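Local coordinates for protein proteasome accessory factor B/C (PafBC) (Paenarthrobacter aurescens, PDB 6SJ9) that acts as a transcriptional regulator of the bacterial DNA damage response, probably binding DNA through its winged helix-turn-helix domains, at residues R508-S511 and E516-E519; E537-C540 and G545-N548. All blocks are in the same frame, centred on the assembly; numbering follows the deposited sequence.

Contact 1: residues R508-S511 and E516-E519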
ATOM      1  N   ARG A 508      12.882   1.412 -29.325  1.00 34.50           N
ATOM      2  CA  ARG A 508      11.594   1.742 -29.932  1.00 40.27           C
ATOM      3  C   ARG A 508      10.516   1.085 -29.083  1.00 38.63           C
ATOM      4  O   ARG A 508      10.492  -0.135 -28.952  1.00 35.25           O
ATOM      5  CB  ARG A 508      11.525   1.279 -31.376  1.00 40.96           C
ATOM      6  CG  ARG A 508      12.344   2.233 -32.291  1.00 44.46           C
ATOM      7  CD  ARG A 508      12.287   1.664 -33.668  1.00 51.81           C
ATOM      8  NE  ARG A 508      13.189   2.329 -34.559  1.00 63.59           N
ATOM      9  CZ  ARG A 508      13.564   1.781 -35.709  1.00 72.05           C
ATOM     10  NH1 ARG A 508      13.096   0.571 -36.027  1.00 72.72           N
ATOM     11  NH2 ARG A 508      14.389   2.434 -36.526  1.00 73.57           N
ATOM     12  N   TYR A 509       9.699   1.889 -28.425  1.00 40.46           N
ATOM     13  CA  TYR A 509       8.797   1.397 -27.394  1.00 43.00           C
ATOM     14  C   TYR A 509       7.379   1.618 -27.899  1.00 45.90           C
ATOM     15  O   TYR A 509       7.037   2.742 -28.233  1.00 44.96           O
ATOM     16  CB  TYR A 509       9.045   2.154 -26.096  1.00 41.08           C
ATOM     17  CG  TYR A 509       8.390   1.565 -24.873  1.00 38.85           C
ATOM     18  CD1 TYR A 509       8.732   0.298 -24.432  1.00 36.03           C
ATOM     19  CD2 TYR A 509       7.474   2.303 -24.118  1.00 40.50           C
ATOM     20  CE1 TYR A 509       8.169  -0.275 -23.285  1.00 34.18           C
ATOM     21  CE2 TYR A 509       6.869   1.719 -22.963  1.00 43.09           C
ATOM     22  CZ  TYR A 509       7.233   0.431 -22.561  1.00 38.61           C
ATOM     23  OH  TYR A 509       6.716  -0.154 -21.405  1.00 43.71           O
ATOM     24  N   PHE A 510       6.569   0.547 -27.959  1.00 47.78           N
ATOM     25  CA  PHE A 510       5.163   0.664 -28.353  1.00 49.22           C
ATOM     26  C   PHE A 510       4.377   1.540 -27.377  1.00 45.27           C
ATOM     27  O   PHE A 510       4.566   1.486 -26.170  1.00 43.61           O
ATOM     28  CB  PHE A 510       4.478  -0.707 -28.400  1.00 44.32           C
ATOM     29  CG  PHE A 510       4.811  -1.518 -29.608  1.00 45.39           C
ATOM     30  CD1 PHE A 510       4.468  -1.094 -30.855  1.00 47.79           C
ATOM     31  CD2 PHE A 510       5.434  -2.758 -29.457  1.00 47.92           C
ATOM     32  CE1 PHE A 510       4.782  -1.834 -31.949  1.00 51.43           C
ATOM     33  CE2 PHE A 510       5.724  -3.517 -30.525  1.00 50.89           C
ATOM     34  CZ  PHE A 510       5.403  -3.052 -31.786  1.00 54.71           C
ATOM     35  N   SER A 511       3.477   2.340 -27.912  1.00 47.18           N
ATOM     36  CA  SER A 511       2.485   3.001 -27.086  1.00 53.40           C
ATOM     37  C   SER A 511       1.498   1.968 -26.525  1.00 56.50           C
ATOM     38  O   SER A 511       1.498   0.792 -26.900  1.00 53.63           O
ATOM     39  CB  SER A 511       1.733   4.026 -27.907  1.00 51.59           C
ATOM     40  OG  SER A 511       1.025   3.272 -28.881  1.00 55.63           O
ATOM     41  N   GLU A 516       1.672   2.971 -32.370  1.00 60.26           N
ATOM     42  CA  GLU A 516       2.792   3.892 -32.523  1.00 56.79           C
ATOM     43  C   GLU A 516       3.976   3.424 -31.691  1.00 55.46           C
ATOM     44  O   GLU A 516       3.850   2.572 -30.799  1.00 58.10           O
ATOM     45  CB  GLU A 516       2.409   5.266 -31.970  1.00 62.55           C
ATOM     46  CG  GLU A 516       1.053   5.813 -32.400  1.00 75.70           C
ATOM     47  CD  GLU A 516       0.750   7.157 -31.734  1.00 84.15           C
ATOM     48  OE1 GLU A 516       0.213   8.071 -32.407  1.00 88.73           O
ATOM     49  OE2 GLU A 516       1.103   7.311 -30.537  1.00 83.58           O
ATOM     50  N   VAL A 517       5.114   4.071 -31.906  1.00 49.16           N
ATOM     51  CA  VAL A 517       6.289   3.827 -31.083  1.00 50.73           C
ATOM     52  C   VAL A 517       6.904   5.170 -30.765  1.00 51.87           C
ATOM     53  O   VAL A 517       6.760   6.131 -31.531  1.00 55.18           O
ATOM     54  CB  VAL A 517       7.352   2.934 -31.768  1.00 51.43           C
ATOM     55  CG1 VAL A 517       6.808   1.513 -32.058  1.00 52.65           C
ATOM     56  CG2 VAL A 517       7.814   3.621 -33.070  1.00 49.53           C
ATOM     57  N   THR A 518       7.503   5.249 -29.594  1.00 48.51           N
ATOM     58  CA  THR A 518       8.427   6.316 -29.259  1.00 54.79           C
ATOM     59  C   THR A 518       9.828   5.736 -29.463  1.00 56.59           C
ATOM     60  O   THR A 518      10.062   4.527 -29.273  1.00 48.93           O
ATOM     61  CB  THR A 518       8.251   6.821 -27.810  1.00 52.39           C
ATOM     62  OG1 THR A 518       8.323   5.716 -26.905  1.00 52.23           O
ATOM     63  CG2 THR A 518       6.895   7.520 -27.617  1.00 50.07           C
ATOM     64  N   GLU A 519      10.758   6.609 -29.839  1.00 57.17           N
ATOM     65  CA  GLU A 519      12.134   6.234 -30.110  1.00 53.86           C
ATOM     66  C   GLU A 519      13.036   7.020 -29.173  1.00 47.46           C
ATOM     67  O   GLU A 519      12.911   8.243 -29.077  1.00 44.24           O
ATOM     68  CB  GLU A 519      12.484   6.514 -31.584  1.00 56.05           C
ATOM     69  CG  GLU A 519      13.684   5.718 -32.111  1.00 59.67           C
ATOM     70  CD  GLU A 519      14.113   6.035 -33.592  1.00 65.79           C
ATOM     71  OE1 GLU A 519      14.029   7.221 -34.067  1.00 66.97           O
ATOM     72  OE2 GLU A 519      14.489   5.052 -34.288  1.00 63.19           O
TER
HETATM   73  O   HOH W   1       5.659   4.656 -26.297  1.00 52.87           O
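Arg508 and Glu519 face each other as a non-hydrogen-bonded pair of antiparallel strands, and their side chains run alongside one another, pointing the same way, until the charges meet. Arg508 NE gives OE2 of Glu519 a nearly straight bond of 3.0 Å (165° at the hydrogen), exactly in the guanidinium plane, while the carboxylate is met from above its own plane. NH2 of Arg508 adds only a weak second bond to the same oxygen. Glu519 CG swings anti to its own nitrogen (chi1 -159°), which lays the aliphatic parts together, with Arg508 CG 3.7 Å from Glu519 CG. The other carboxylate oxygen, OE1, pairs with Arg506, so the acid is shared between two arginines.

On the same face of the sheet the apolar pair is Phe510 and Val517: CD1 of the ring lies 3.7 Å from Val517 CG1, the two side chains meeting at a slant. Arg514 makes a cation-pi contact with the ring.

The backbone ladder marks this as the turn end of the beta hairpin 503-510/517-530 in the second WYL domain, which has the Sm-like fold. Tyr509 N to Thr518 O is 2.8 Å, and Thr518 N to Tyr509 O is 2.9 Å. Past the last bridge, Ser511 N still reaches Glu516 O at 2.9 Å, although the donor stands above that carbonyl plane. Ser511 OG turns to Asp515 within the connecting loop.

On the opposite face, Tyr509 CB passes 3.7 Å from Thr518 OG1, and the phenol leads away from the strand pair to Arg550 N. A water links Tyr509 O, to which it donates at 3.1 Å, with Thr518 OG1, a hydroxyl that also accepts a bond from Arg520.

Contact 2: residues E537-C540 and G545-N548; sequences EAYC and GVRN
The beta hairpin 533-540/545-550 forms one margin of the five-stranded WYL-domain sheet, and here its strands pair close to the turn. Ala538 and Arg547 exchange two backbone bonds of 2.9 Å, Ala538 N to Arg547 O and Arg547 N to Ala538 O. Nearer the turn, Cys540 N reaches Gly545 O at 2.9 Å, and Gly545 N returns a longer bond of 3.2 Å to Cys540 O.

With chi1 at -174° the Tyr539 ring is turned opposite its amide nitrogen and reaches across to Gly545: CE2 comes within 3.5 Å of Gly545 CA, with the glycine nitrogen over one ring face. Val546 CG2 meets the ring edge at CD2. A serine in place of Tyr539 would probably uncover the Gly545 backbone and leave Val546 CG2 without its aromatic neighbour.

Val546 CG1 packs 3.5 Å from Glu537 CG, whose carboxylate pairs with Arg526. Glu537 and Asn548 run side by side, and a water donating to Glu537 OE1 accepts from Asn548 ND2, while Tyr528 bonds to Asn548 OD1. The alternating hydrogen-bonded and non-hydrogen-bonded pairs are those of a regular antiparallel hairpin, here on the margin of the WYL domain's Sm-like sheet.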
ATOM      1  N   GLU A 537      14.489  -1.380 -15.947  1.00 33.11           N
ATOM      2  CA  GLU A 537      14.769  -0.028 -15.513  1.00 36.60           C
ATOM      3  C   GLU A 537      15.904   0.551 -16.368  1.00 36.38           C
ATOM      4  O   GLU A 537      16.900  -0.135 -16.658  1.00 35.68           O
ATOM      5  CB  GLU A 537      15.197  -0.043 -14.047  1.00 34.41           C
ATOM      6  CG  GLU A 537      15.462   1.313 -13.513  1.00 36.06           C
ATOM      7  CD  GLU A 537      16.247   1.238 -12.178  1.00 44.54           C
ATOM      8  OE1 GLU A 537      15.794   1.863 -11.195  1.00 46.27           O
ATOM      9  OE2 GLU A 537      17.299   0.529 -12.101  1.00 44.13           O
ATOM     10  N   ALA A 538      15.724   1.783 -16.828  1.00 35.15           N
ATOM     11  CA  ALA A 538      16.692   2.388 -17.727  1.00 34.45           C
ATOM     12  C   ALA A 538      16.664   3.902 -17.559  1.00 36.22           C
ATOM     13  O   ALA A 538      15.614   4.500 -17.322  1.00 39.45           O
ATOM     14  CB  ALA A 538      16.381   2.028 -19.179  1.00 33.51           C
ATOM     15  N   TYR A 539      17.824   4.523 -17.703  1.00 31.84           N
ATOM     16  CA  TYR A 539      17.864   5.978 -17.770  1.00 34.24           C
ATOM     17  C   TYR A 539      17.461   6.374 -19.188  1.00 36.87           C
ATOM     18  O   TYR A 539      18.127   5.989 -20.146  1.00 36.21           O
ATOM     19  CB  TYR A 539      19.258   6.535 -17.389  1.00 32.50           C
ATOM     20  CG  TYR A 539      19.197   8.070 -17.334  1.00 39.20           C
ATOM     21  CD1 TYR A 539      19.425   8.832 -18.462  1.00 39.00           C
ATOM     22  CD2 TYR A 539      18.849   8.738 -16.158  1.00 45.25           C
ATOM     23  CE1 TYR A 539      19.334  10.241 -18.436  1.00 45.49           C
ATOM     24  CE2 TYR A 539      18.764  10.144 -16.113  1.00 45.74           C
ATOM     25  CZ  TYR A 539      19.010  10.885 -17.263  1.00 49.72           C
ATOM     26  OH  TYR A 539      18.923  12.255 -17.246  1.00 53.55           O
ATOM     27  N   CYS A 540      16.348   7.090 -19.326  1.00 34.98           N
ATOM     28  CA  CYS A 540      15.830   7.467 -20.626  1.00 37.51           C
ATOM     29  C   CYS A 540      16.347   8.853 -20.996  1.00 43.29           C
ATOM     30  O   CYS A 540      16.133   9.811 -20.249  1.00 43.36           O
ATOM     31  CB  CYS A 540      14.310   7.444 -20.646  1.00 36.52           C
ATOM     32  SG  CYS A 540      13.634   8.119 -22.227  1.00 41.48           S
ATOM     33  N   GLY A 545      15.440  11.031 -17.325  1.00 45.73           N
ATOM     34  CA  GLY A 545      15.233  10.419 -16.026  1.00 39.77           C
ATOM     35  C   GLY A 545      15.074   8.913 -16.150  1.00 41.05           C
ATOM     36  O   GLY A 545      14.847   8.359 -17.240  1.00 37.72           O
ATOM     37  N   VAL A 546      15.082   8.269 -14.991  1.00 37.24           N
ATOM     38  CA  VAL A 546      14.975   6.818 -14.942  1.00 37.52           C
ATOM     39  C   VAL A 546      13.517   6.477 -15.178  1.00 37.39           C
ATOM     40  O   VAL A 546      12.626   7.124 -14.626  1.00 38.31           O
ATOM     41  CB  VAL A 546      15.488   6.276 -13.593  1.00 39.38           C
ATOM     42  CG1 VAL A 546      15.245   4.791 -13.517  1.00 38.44           C
ATOM     43  CG2 VAL A 546      17.032   6.547 -13.425  1.00 40.86           C
ATOM     44  N   ARG A 547      13.265   5.540 -16.085  1.00 35.67           N
ATOM     45  CA  ARG A 547      11.934   5.010 -16.291  1.00 38.69           C
ATOM     46  C   ARG A 547      12.001   3.498 -16.212  1.00 38.56           C
ATOM     47  O   ARG A 547      13.084   2.907 -16.308  1.00 38.33           O
ATOM     48  CB  ARG A 547      11.361   5.429 -17.655  1.00 41.25           C
ATOM     49  CG  ARG A 547      11.230   6.950 -17.840  1.00 43.35           C
ATOM     50  CD  ARG A 547      10.015   7.436 -17.069  1.00 47.13           C
ATOM     51  NE  ARG A 547       9.724   8.864 -17.213  1.00 47.65           N
ATOM     52  CZ  ARG A 547      10.408   9.858 -16.647  1.00 51.26           C
ATOM     53  NH1 ARG A 547      11.482   9.631 -15.883  1.00 47.26           N
ATOM     54  NH2 ARG A 547      10.017  11.107 -16.858  1.00 57.36           N
ATOM     55  N   ASN A 548      10.824   2.872 -16.074  1.00 35.72           N
ATOM     56  CA  ASN A 548      10.695   1.425 -16.021  1.00 39.02           C
ATOM     57  C   ASN A 548       9.770   1.021 -17.131  1.00 40.38           C
ATOM     58  O   ASN A 548       8.613   1.433 -17.141  1.00 44.96           O
ATOM     59  CB  ASN A 548      10.160   0.958 -14.648  1.00 37.93           C
ATOM     60  CG  ASN A 548      11.199   1.130 -13.603  1.00 38.27           C
ATOM     61  OD1 ASN A 548      11.972   0.209 -13.365  1.00 42.42           O
ATOM     62  ND2 ASN A 548      11.330   2.330 -13.055  1.00 41.62           N
TER
HETATM   63  O   HOH W   2      13.577   2.980 -10.861  1.00 36.57           O

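In the fold
Contact 1 and contact 2 are successive hairpins of one five-stranded antiparallel sheet, within the second WYL domain of the chain. Their centres lie 15 Å apart and their nearest atoms about 5 Å, so they do not touch directly. Contact 1 closes before contact 2 opens, and strands 517-530 and 533-540, neighbours in the sheet, carry the chain from one to the other. Across the sheet the order is 545-550, 533-540, 517-530, 503-510 and 554-560. This places the pairing of contact 2 at one margin, whereas 554-560 flanks contact 1. The two hairpins thus belong to one sheet, the Sm-like core of this domain.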